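Side-chain contacts in Nsp15 (Middle East respiratory syndrome-related coronavirus, PDB 5YVD), which probably cleaves RNA at uridylates as the endoribonuclease of the coronavirus replicase, in a six-chain assembly: residues S212-S215 / D216-I219; Y227-H231 / V232-D236; D298-M301 / I302-Q306. One frame throughout, in Å; residues are numbered along the deposited sequence.

Contact 1: S212-S215 / D216-I219; sequences SFDS and DVFI
Phe-213 and Val-217 meet at the mouth of helix 215-221, with CD1 of the phenyl ring 3.7 Å from CG1 of the valine and the two side chains crossing at about a right angle. The ring swings there because its CG lies beside the backbone N, anti to the carbonyl carbon (chi1 -75°). Behind it, CB of Phe-213 rests 4.0 Å from CB of Phe-218. This apolar pair, between the residue before the N-cap (N') and the fourth residue after the cap (N4), is the hydrophobic staple of a helix start.

The polar half of the same start belongs to Asp-214, the N-cap. Its OD1 accepts the N-H of Asp-216 at 3.2 Å, and the donor comes in from well above the carboxylate plane, 57° out of it. Chi1 of -173° turns the carboxylate forward onto the first turn, where the helix end would probably stabilise its negative charge. The backbone takes over next: Phe-218 N bonds to Asp-214 O at 3.3 Å, and Ile-219 N to Ser-215 O at 3.0 Å in an almost straight bond. CG1 of Ile-219 packs beside that last carbonyl oxygen. Asp-216 points the same way as Asp-214, and its OD2 forms a salt bridge with Lys-220, which probably eases the proximity of two like charges.

Further out, the ring of Phe-218 meets Phe-210 of helix 205-212 edge-to-face, while Ser-215 OG bonds to Glu-230 and Ile-219 touches Phe-229, so this helix start packs against both helix 205-212 and helix 229-234.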
ATOM      1  N   SER A 212      -3.351  49.715   0.073  1.00 36.83           N
ATOM      2  CA  SER A 212      -3.688  50.570  -1.077  1.00 37.82           C
ATOM      3  C   SER A 212      -2.655  51.626  -1.421  1.00 37.72           C
ATOM      4  O   SER A 212      -2.570  52.001  -2.557  1.00 41.16           O
ATOM      5  CB  SER A 212      -5.026  51.277  -0.858  1.00 39.65           C
ATOM      6  OG  SER A 212      -4.915  52.272   0.158  1.00 41.38           O
ATOM      7  N   PHE A 213      -1.880  52.121  -0.466  1.00 41.08           N
ATOM      8  CA  PHE A 213      -0.955  53.264  -0.727  1.00 42.94           C
ATOM      9  C   PHE A 213       0.327  52.910  -1.479  1.00 41.53           C
ATOM     10  O   PHE A 213       0.926  51.867  -1.262  1.00 46.84           O
ATOM     11  CB  PHE A 213      -0.511  53.918   0.593  1.00 42.85           C
ATOM     12  CG  PHE A 213      -1.566  54.762   1.242  1.00 45.42           C
ATOM     13  CD1 PHE A 213      -1.208  55.858   2.013  1.00 45.91           C
ATOM     14  CD2 PHE A 213      -2.927  54.480   1.083  1.00 45.91           C
ATOM     15  CE1 PHE A 213      -2.185  56.646   2.615  1.00 45.00           C
ATOM     16  CE2 PHE A 213      -3.898  55.263   1.693  1.00 43.72           C
ATOM     17  CZ  PHE A 213      -3.527  56.342   2.457  1.00 43.03           C
ATOM     18  N   ASP A 214       0.779  53.811  -2.334  1.00 39.92           N
ATOM     19  CA  ASP A 214       2.179  53.805  -2.749  1.00 36.57           C
ATOM     20  C   ASP A 214       3.081  53.765  -1.499  1.00 36.98           C
ATOM     21  O   ASP A 214       2.775  54.424  -0.508  1.00 38.18           O
ATOM     22  CB  ASP A 214       2.512  55.064  -3.531  1.00 34.11           C
ATOM     23  CG  ASP A 214       3.901  55.011  -4.104  1.00 34.66           C
ATOM     24  OD1 ASP A 214       4.795  55.740  -3.622  1.00 34.79           O
ATOM     25  OD2 ASP A 214       4.116  54.187  -5.002  1.00 33.06           O
ATOM     26  N   SER A 215       4.201  53.049  -1.577  1.00 34.41           N
ATOM     27  CA  SER A 215       5.070  52.842  -0.429  1.00 37.25           C
ATOM     28  C   SER A 215       5.648  54.131   0.154  1.00 40.00           C
ATOM     29  O   SER A 215       5.731  54.283   1.382  1.00 38.66           O
ATOM     30  CB  SER A 215       6.212  51.843  -0.743  1.00 37.29           C
ATOM     31  OG  SER A 215       7.378  52.475  -1.226  1.00 36.08           O
ATOM     32  N   ASP A 216       6.055  55.050  -0.719  1.00 43.26           N
ATOM     33  CA  ASP A 216       6.645  56.314  -0.262  1.00 45.01           C
ATOM     34  C   ASP A 216       5.635  57.203   0.517  1.00 41.45           C
ATOM     35  O   ASP A 216       6.003  57.852   1.502  1.00 33.65           O
ATOM     36  CB  ASP A 216       7.265  57.070  -1.440  1.00 45.56           C
ATOM     37  CG  ASP A 216       8.168  58.188  -0.988  1.00 49.41           C
ATOM     38  OD1 ASP A 216       9.228  57.897  -0.382  1.00 53.66           O
ATOM     39  OD2 ASP A 216       7.817  59.363  -1.230  1.00 54.23           O
ATOM     40  N   VAL A 217       4.369  57.177   0.086  1.00 40.21           N
ATOM     41  CA  VAL A 217       3.293  57.948   0.723  1.00 40.82           C
ATOM     42  C   VAL A 217       2.941  57.405   2.127  1.00 42.10           C
ATOM     43  O   VAL A 217       2.541  58.152   3.027  1.00 45.18           O
ATOM     44  CB  VAL A 217       2.033  57.945  -0.182  1.00 39.13           C
ATOM     45  CG1 VAL A 217       0.840  58.584   0.504  1.00 38.78           C
ATOM     46  CG2 VAL A 217       2.323  58.655  -1.495  1.00 38.15           C
ATOM     47  N   PHE A 218       3.078  56.100   2.299  1.00 42.71           N
ATOM     48  CA  PHE A 218       2.720  55.439   3.541  1.00 42.38           C
ATOM     49  C   PHE A 218       3.847  55.629   4.572  1.00 44.52           C
ATOM     50  O   PHE A 218       3.599  56.045   5.718  1.00 45.23           O
ATOM     51  CB  PHE A 218       2.434  53.949   3.263  1.00 42.08           C
ATOM     52  CG  PHE A 218       2.047  53.151   4.490  1.00 42.69           C
ATOM     53  CD1 PHE A 218       0.717  52.948   4.809  1.00 44.33           C
ATOM     54  CD2 PHE A 218       3.021  52.589   5.298  1.00 42.87           C
ATOM     55  CE1 PHE A 218       0.356  52.227   5.924  1.00 47.66           C
ATOM     56  CE2 PHE A 218       2.683  51.870   6.417  1.00 47.71           C
ATOM     57  CZ  PHE A 218       1.342  51.688   6.738  1.00 51.55           C
ATOM     58  N   ILE A 219       5.078  55.320   4.167  1.00 42.49           N
ATOM     59  CA  ILE A 219       6.231  55.506   5.025  1.00 45.82           C
ATOM     60  C   ILE A 219       6.192  56.895   5.659  1.00 49.31           C
ATOM     61  O   ILE A 219       6.388  57.043   6.880  1.00 48.61           O
ATOM     62  CB  ILE A 219       7.571  55.271   4.263  1.00 47.67           C
ATOM     63  CG1 ILE A 219       7.777  53.771   4.003  1.00 47.45           C
ATOM     64  CG2 ILE A 219       8.761  55.775   5.075  1.00 46.56           C
ATOM     65  CD1 ILE A 219       8.960  53.442   3.127  1.00 47.60           C
TER

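Contact 2: Y227-H231 / V232-D236; sequences YAFEH and VVYGD
Phe-229 O takes two backbone donors at once, Tyr-234 N at 2.9 Å in a nearly straight bond and Val-233 N at 2.9 Å, tilted 32° from the carbonyl plane. One residue earlier, Val-232 N bonds to Ala-228 O at 2.9 Å. A water bridges His-231 and Asp-236: it lies 2.7 Å from His-231 ND1, in the plane of the imidazole at its edge, and donates to Asp-236 OD2, also at 2.7 Å. Asp-236 is positioned in turn by Ser-238, which bonds to its OD1, and a glycerol sits about 4 Å from the His-231 side chain.

The double acceptance marks a pi-type widening at 232-234, after which Gly-235, with positive phi, leaves the helix; its N makes a weak bond to Glu-230 O.

On the buried side, CG2 of Val-233 stands over the centre of the Phe-229 ring in a CH-pi contact, 3.4 Å from the centroid. That branch lies anti to the carbonyl carbon, which sets it over the ring face. Glu-230, bent at chi2, brings OE2 to 3.4 Å from CD2 of Tyr-234, its carboxylate turned 40° from the ring, while OE1 bonds to Ser-215. Phe-229 also touches Val-300 of helix 296-304.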
ATOM      1  N   TYR A 227      12.921  53.077   9.657  1.00 47.90           N
ATOM      2  CA  TYR A 227      12.522  51.728  10.034  1.00 45.67           C
ATOM      3  C   TYR A 227      12.562  50.693   8.898  1.00 44.43           C
ATOM      4  O   TYR A 227      12.010  49.581   9.018  1.00 42.61           O
ATOM      5  CB  TYR A 227      11.133  51.797  10.679  1.00 47.60           C
ATOM      6  CG  TYR A 227      11.148  52.621  11.935  1.00 49.25           C
ATOM      7  CD1 TYR A 227      11.609  52.091  13.123  1.00 48.74           C
ATOM      8  CD2 TYR A 227      10.777  53.967  11.916  1.00 54.04           C
ATOM      9  CE1 TYR A 227      11.665  52.861  14.278  1.00 49.68           C
ATOM     10  CE2 TYR A 227      10.818  54.748  13.068  1.00 51.56           C
ATOM     11  CZ  TYR A 227      11.262  54.185  14.246  1.00 50.19           C
ATOM     12  OH  TYR A 227      11.302  54.933  15.393  1.00 49.92           O
ATOM     13  N   ALA A 228      13.216  51.050   7.802  1.00 42.21           N
ATOM     14  CA  ALA A 228      13.458  50.126   6.700  1.00 43.05           C
ATOM     15  C   ALA A 228      12.236  49.373   6.182  1.00 43.69           C
ATOM     16  O   ALA A 228      12.362  48.237   5.727  1.00 48.56           O
ATOM     17  CB  ALA A 228      14.525  49.125   7.116  1.00 45.85           C
ATOM     18  N   PHE A 229      11.060  49.988   6.214  1.00 43.11           N
ATOM     19  CA  PHE A 229       9.845  49.286   5.787  1.00 41.59           C
ATOM     20  C   PHE A 229       9.968  48.709   4.384  1.00 44.37           C
ATOM     21  O   PHE A 229       9.373  47.679   4.072  1.00 48.72           O
ATOM     22  CB  PHE A 229       8.612  50.190   5.891  1.00 40.94           C
ATOM     23  CG  PHE A 229       7.733  49.846   7.038  1.00 41.68           C
ATOM     24  CD1 PHE A 229       6.375  49.625   6.855  1.00 42.64           C
ATOM     25  CD2 PHE A 229       8.278  49.668   8.311  1.00 42.82           C
ATOM     26  CE1 PHE A 229       5.572  49.257   7.928  1.00 43.00           C
ATOM     27  CE2 PHE A 229       7.479  49.292   9.383  1.00 41.63           C
ATOM     28  CZ  PHE A 229       6.124  49.087   9.190  1.00 41.57           C
ATOM     29  N   GLU A 230      10.733  49.386   3.539  1.00 43.89           N
ATOM     30  CA  GLU A 230      10.950  48.952   2.169  1.00 43.16           C
ATOM     31  C   GLU A 230      11.485  47.523   2.215  1.00 42.54           C
ATOM     32  O   GLU A 230      10.892  46.604   1.634  1.00 41.30           O
ATOM     33  CB  GLU A 230      11.928  49.922   1.467  1.00 42.63           C
ATOM     34  CG  GLU A 230      11.518  50.506   0.110  1.00 40.71           C
ATOM     35  CD  GLU A 230      10.078  50.974   0.037  1.00 39.31           C
ATOM     36  OE1 GLU A 230       9.850  52.194   0.112  1.00 35.87           O
ATOM     37  OE2 GLU A 230       9.183  50.107  -0.120  1.00 37.48           O
ATOM     38  N   HIS A 231      12.565  47.337   2.967  1.00 42.05           N
ATOM     39  CA  HIS A 231      13.187  46.012   3.129  1.00 42.77           C
ATOM     40  C   HIS A 231      12.299  45.053   3.936  1.00 41.65           C
ATOM     41  O   HIS A 231      11.962  43.960   3.469  1.00 42.95           O
ATOM     42  CB  HIS A 231      14.554  46.149   3.825  1.00 41.48           C
ATOM     43  CG  HIS A 231      15.362  44.888   3.840  1.00 39.02           C
ATOM     44  ND1 HIS A 231      16.205  44.529   2.810  1.00 41.66           N
ATOM     45  CD2 HIS A 231      15.463  43.910   4.762  1.00 38.66           C
ATOM     46  CE1 HIS A 231      16.792  43.381   3.095  1.00 37.92           C
ATOM     47  NE2 HIS A 231      16.361  42.986   4.277  1.00 40.35           N
ATOM     48  N   VAL A 232      11.889  45.486   5.118  1.00 37.59           N
ATOM     49  CA  VAL A 232      11.310  44.579   6.089  1.00 40.43           C
ATOM     50  C   VAL A 232       9.884  44.169   5.704  1.00 40.38           C
ATOM     51  O   VAL A 232       9.546  42.987   5.675  1.00 43.99           O
ATOM     52  CB  VAL A 232      11.347  45.199   7.514  1.00 40.71           C
ATOM     53  CG1 VAL A 232      10.673  44.283   8.508  1.00 42.89           C
ATOM     54  CG2 VAL A 232      12.774  45.449   7.968  1.00 40.16           C
ATOM     55  N   VAL A 233       9.044  45.140   5.399  1.00 39.57           N
ATOM     56  CA  VAL A 233       7.630  44.862   5.178  1.00 40.09           C
ATOM     57  C   VAL A 233       7.280  44.717   3.690  1.00 39.08           C
ATOM     58  O   VAL A 233       6.757  43.684   3.261  1.00 42.16           O
ATOM     59  CB  VAL A 233       6.767  45.944   5.821  1.00 39.73           C
ATOM     60  CG1 VAL A 233       5.311  45.507   5.857  1.00 41.80           C
ATOM     61  CG2 VAL A 233       7.271  46.217   7.239  1.00 40.78           C
ATOM     62  N   TYR A 234       7.589  45.730   2.896  1.00 37.43           N
ATOM     63  CA  TYR A 234       7.270  45.681   1.465  1.00 34.71           C
ATOM     64  C   TYR A 234       7.995  44.567   0.767  1.00 35.72           C
ATOM     65  O   TYR A 234       7.438  43.933  -0.127  1.00 34.43           O
ATOM     66  CB  TYR A 234       7.594  46.990   0.811  1.00 31.88           C
ATOM     67  CG  TYR A 234       6.624  48.044   1.207  1.00 32.21           C
ATOM     68  CD1 TYR A 234       5.379  48.121   0.584  1.00 33.47           C
ATOM     69  CD2 TYR A 234       6.921  48.953   2.213  1.00 30.11           C
ATOM     70  CE1 TYR A 234       4.458  49.088   0.933  1.00 32.58           C
ATOM     71  CE2 TYR A 234       6.013  49.920   2.568  1.00 31.34           C
ATOM     72  CZ  TYR A 234       4.783  49.980   1.924  1.00 32.50           C
ATOM     73  OH  TYR A 234       3.865  50.936   2.271  1.00 34.70           O
ATOM     74  N   GLY A 235       9.232  44.325   1.201  1.00 39.15           N
ATOM     75  CA  GLY A 235      10.097  43.311   0.602  1.00 37.59           C
ATOM     76  C   GLY A 235      10.922  43.937  -0.496  1.00 36.51           C
ATOM     77  O   GLY A 235      10.468  44.845  -1.167  1.00 34.93           O
ATOM     78  N   ASP A 236      12.148  43.449  -0.649  1.00 39.68           N
ATOM     79  CA  ASP A 236      13.060  43.826  -1.726  1.00 37.78           C
ATOM     80  C   ASP A 236      13.275  42.613  -2.655  1.00 39.05           C
ATOM     81  O   ASP A 236      13.772  41.556  -2.222  1.00 39.74           O
ATOM     82  CB  ASP A 236      14.367  44.262  -1.105  1.00 36.62           C
ATOM     83  CG  ASP A 236      15.384  44.681  -2.106  1.00 36.35           C
ATOM     84  OD1 ASP A 236      15.149  44.624  -3.337  1.00 33.86           O
ATOM     85  OD2 ASP A 236      16.458  45.071  -1.622  1.00 39.20           O
TER
HETATM   86  O   HOH W   1      16.470  46.234   0.783  1.00 34.20           O

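Contact 3: D298-M301 / I302-Q306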
ATOM      1  N   ASP A 298       0.635  46.877  15.649  1.00 42.75           N
ATOM      2  CA  ASP A 298       1.412  46.260  16.719  1.00 45.53           C
ATOM      3  C   ASP A 298       2.900  46.074  16.327  1.00 45.99           C
ATOM      4  O   ASP A 298       3.824  46.285  17.141  1.00 39.57           O
ATOM      5  CB  ASP A 298       0.750  44.939  17.124  1.00 43.98           C
ATOM      6  CG  ASP A 298      -0.618  45.149  17.775  1.00 44.55           C
ATOM      7  OD1 ASP A 298      -0.848  46.225  18.377  1.00 47.28           O
ATOM      8  OD2 ASP A 298      -1.451  44.227  17.718  1.00 41.25           O
ATOM      9  N   PHE A 299       3.129  45.690  15.074  1.00 47.62           N
ATOM     10  CA  PHE A 299       4.487  45.566  14.555  1.00 46.48           C
ATOM     11  C   PHE A 299       5.194  46.914  14.554  1.00 44.11           C
ATOM     12  O   PHE A 299       6.375  47.003  14.865  1.00 43.98           O
ATOM     13  CB  PHE A 299       4.438  45.021  13.141  1.00 47.81           C
ATOM     14  CG  PHE A 299       5.788  44.779  12.526  1.00 46.90           C
ATOM     15  CD1 PHE A 299       6.484  43.625  12.800  1.00 45.09           C
ATOM     16  CD2 PHE A 299       6.328  45.685  11.626  1.00 46.69           C
ATOM     17  CE1 PHE A 299       7.703  43.379  12.211  1.00 45.92           C
ATOM     18  CE2 PHE A 299       7.549  45.449  11.025  1.00 46.16           C
ATOM     19  CZ  PHE A 299       8.234  44.289  11.314  1.00 47.42           C
ATOM     20  N   VAL A 300       4.464  47.966  14.211  1.00 42.64           N
ATOM     21  CA  VAL A 300       5.038  49.305  14.222  1.00 46.71           C
ATOM     22  C   VAL A 300       5.381  49.742  15.668  1.00 46.78           C
ATOM     23  O   VAL A 300       6.439  50.295  15.947  1.00 47.93           O
ATOM     24  CB  VAL A 300       4.092  50.319  13.541  1.00 45.42           C
ATOM     25  CG1 VAL A 300       4.582  51.742  13.757  1.00 48.40           C
ATOM     26  CG2 VAL A 300       3.983  50.025  12.058  1.00 44.08           C
ATOM     27  N   MET A 301       4.481  49.466  16.583  1.00 47.22           N
ATOM     28  CA  MET A 301       4.692  49.813  17.973  1.00 52.53           C
ATOM     29  C   MET A 301       6.011  49.219  18.472  1.00 47.78           C
ATOM     30  O   MET A 301       6.806  49.902  19.104  1.00 46.31           O
ATOM     31  CB  MET A 301       3.503  49.310  18.780  1.00 58.71           C
ATOM     32  CG  MET A 301       3.353  49.844  20.177  1.00 67.21           C
ATOM     33  SD  MET A 301       1.666  49.455  20.722  1.00 87.88           S
ATOM     34  CE  MET A 301       1.726  47.675  21.001  1.00 86.87           C
ATOM     35  N   ILE A 302       6.252  47.956  18.155  1.00 45.76           N
ATOM     36  CA  ILE A 302       7.439  47.272  18.632  1.00 47.32           C
ATOM     37  C   ILE A 302       8.714  47.931  18.133  1.00 51.91           C
ATOM     38  O   ILE A 302       9.681  48.098  18.885  1.00 53.81           O
ATOM     39  CB  ILE A 302       7.444  45.814  18.151  1.00 48.34           C
ATOM     40  CG1 ILE A 302       6.425  45.028  18.955  1.00 48.07           C
ATOM     41  CG2 ILE A 302       8.845  45.182  18.251  1.00 47.03           C
ATOM     42  CD1 ILE A 302       6.148  43.661  18.388  1.00 49.05           C
ATOM     43  N   LEU A 303       8.732  48.271  16.850  1.00 51.23           N
ATOM     44  CA  LEU A 303       9.906  48.894  16.271  1.00 50.70           C
ATOM     45  C   LEU A 303      10.221  50.247  16.881  1.00 52.74           C
ATOM     46  O   LEU A 303      11.389  50.589  17.063  1.00 58.77           O
ATOM     47  CB  LEU A 303       9.697  49.086  14.783  1.00 48.92           C
ATOM     48  CG  LEU A 303       9.795  47.831  13.959  1.00 45.83           C
ATOM     49  CD1 LEU A 303       9.660  48.243  12.514  1.00 44.62           C
ATOM     50  CD2 LEU A 303      11.099  47.094  14.218  1.00 45.96           C
ATOM     51  N   LYS A 304       9.177  51.022  17.162  1.00 50.70           N
ATOM     52  CA  LYS A 304       9.341  52.354  17.695  1.00 52.71           C
ATOM     53  C   LYS A 304       9.702  52.320  19.166  1.00 52.52           C
ATOM     54  O   LYS A 304       9.971  53.358  19.750  1.00 60.43           O
ATOM     55  CB  LYS A 304       8.069  53.167  17.463  1.00 54.54           C
ATOM     56  CG  LYS A 304       7.869  53.546  16.002  1.00 58.26           C
ATOM     57  CD  LYS A 304       6.752  54.569  15.851  1.00 63.12           C
ATOM     58  CE  LYS A 304       6.746  55.213  14.470  1.00 65.37           C
ATOM     59  NZ  LYS A 304       5.504  56.011  14.266  1.00 64.05           N
ATOM     60  N   SER A 305       9.709  51.130  19.758  1.00 52.31           N
ATOM     61  CA  SER A 305      10.136  50.935  21.151  1.00 54.15           C
ATOM     62  C   SER A 305      11.623  50.683  21.283  1.00 52.15           C
ATOM     63  O   SER A 305      12.122  50.531  22.384  1.00 49.16           O
ATOM     64  CB  SER A 305       9.419  49.727  21.770  1.00 53.77           C
ATOM     65  OG  SER A 305       8.019  49.866  21.641  1.00 58.85           O
ATOM     66  N   GLN A 306      12.335  50.632  20.169  1.00 55.81           N
ATOM     67  CA  GLN A 306      13.667  50.047  20.175  1.00 62.87           C
ATOM     68  C   GLN A 306      14.766  51.073  19.940  1.00 62.99           C
ATOM     69  O   GLN A 306      14.566  52.080  19.261  1.00 61.75           O
ATOM     70  CB  GLN A 306      13.758  48.945  19.117  1.00 65.25           C
ATOM     71  CG  GLN A 306      14.245  47.613  19.675  1.00 68.39           C
ATOM     72  CD  GLN A 306      13.217  46.955  20.569  1.00 67.18           C
ATOM     73  OE1 GLN A 306      12.019  47.001  20.283  1.00 65.00           O
ATOM     74  NE2 GLN A 306      13.679  46.335  21.659  1.00 68.61           N
TER
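Ile-302 folds its side chain back along the helix toward Asp-298, so that CG1 lies 3.4 Å from Asp-298 O. The first torsion does this: CG1 sits beside the backbone N (chi1 -74°), facing the preceding turn. The same carbonyl accepts Ile-302 N at 3.1 Å, with the donor tilted 27° from its plane. Beyond the helix, Ile-302 touches Val-317 of strand 312-319.

Met-301 takes part mainly through its backbone. Its carbonyl oxygen receives the hydroxyl of Ser-305, OG to O 2.8 Å, from above the carbonyl plane, 36° out of it; the serine side chain thus closes back on the preceding turn.

Val-300, level with Phe-299 in extent, runs side by side with Lys-304. The lysine chain is extended, its CD 4.1 Å from CG1 of the valine, and it carries NZ on to Tyr-222 O, while Lys-304 N holds Val-300 O at 3.1 Å. On the buried flank, CD1 of Leu-303 comes to 3.8 Å from CE2 of the Phe-299 ring. Apolar residues that face helix 229-234 and strand 312-319, with methionine and lysine exposed, make 296-304 an amphipathic helix, and a serine hydroxyl bonds back to its C-terminal turn.

All three contacts are turns of short helices in the endoribonuclease domain, taken in series along the chain. Contact 1 lies at the surface; contacts 2 and 3 are partly buried. Helix 229-234 is the shared element: it meets contact 1 through a probable polar bond and packing, and it also packs on contact 3 through Phe-229 and Val-232. Contacts 1 and 3 do not touch, their nearest atoms being about 6 Å apart. The chemistry follows position: carboxylates and a cap begin the helix at the surface, a widened turn and a bridging water mark the middle one, and contact 3 relies on apolar packing, aromatic and aliphatic, with a serine at its C-terminal end.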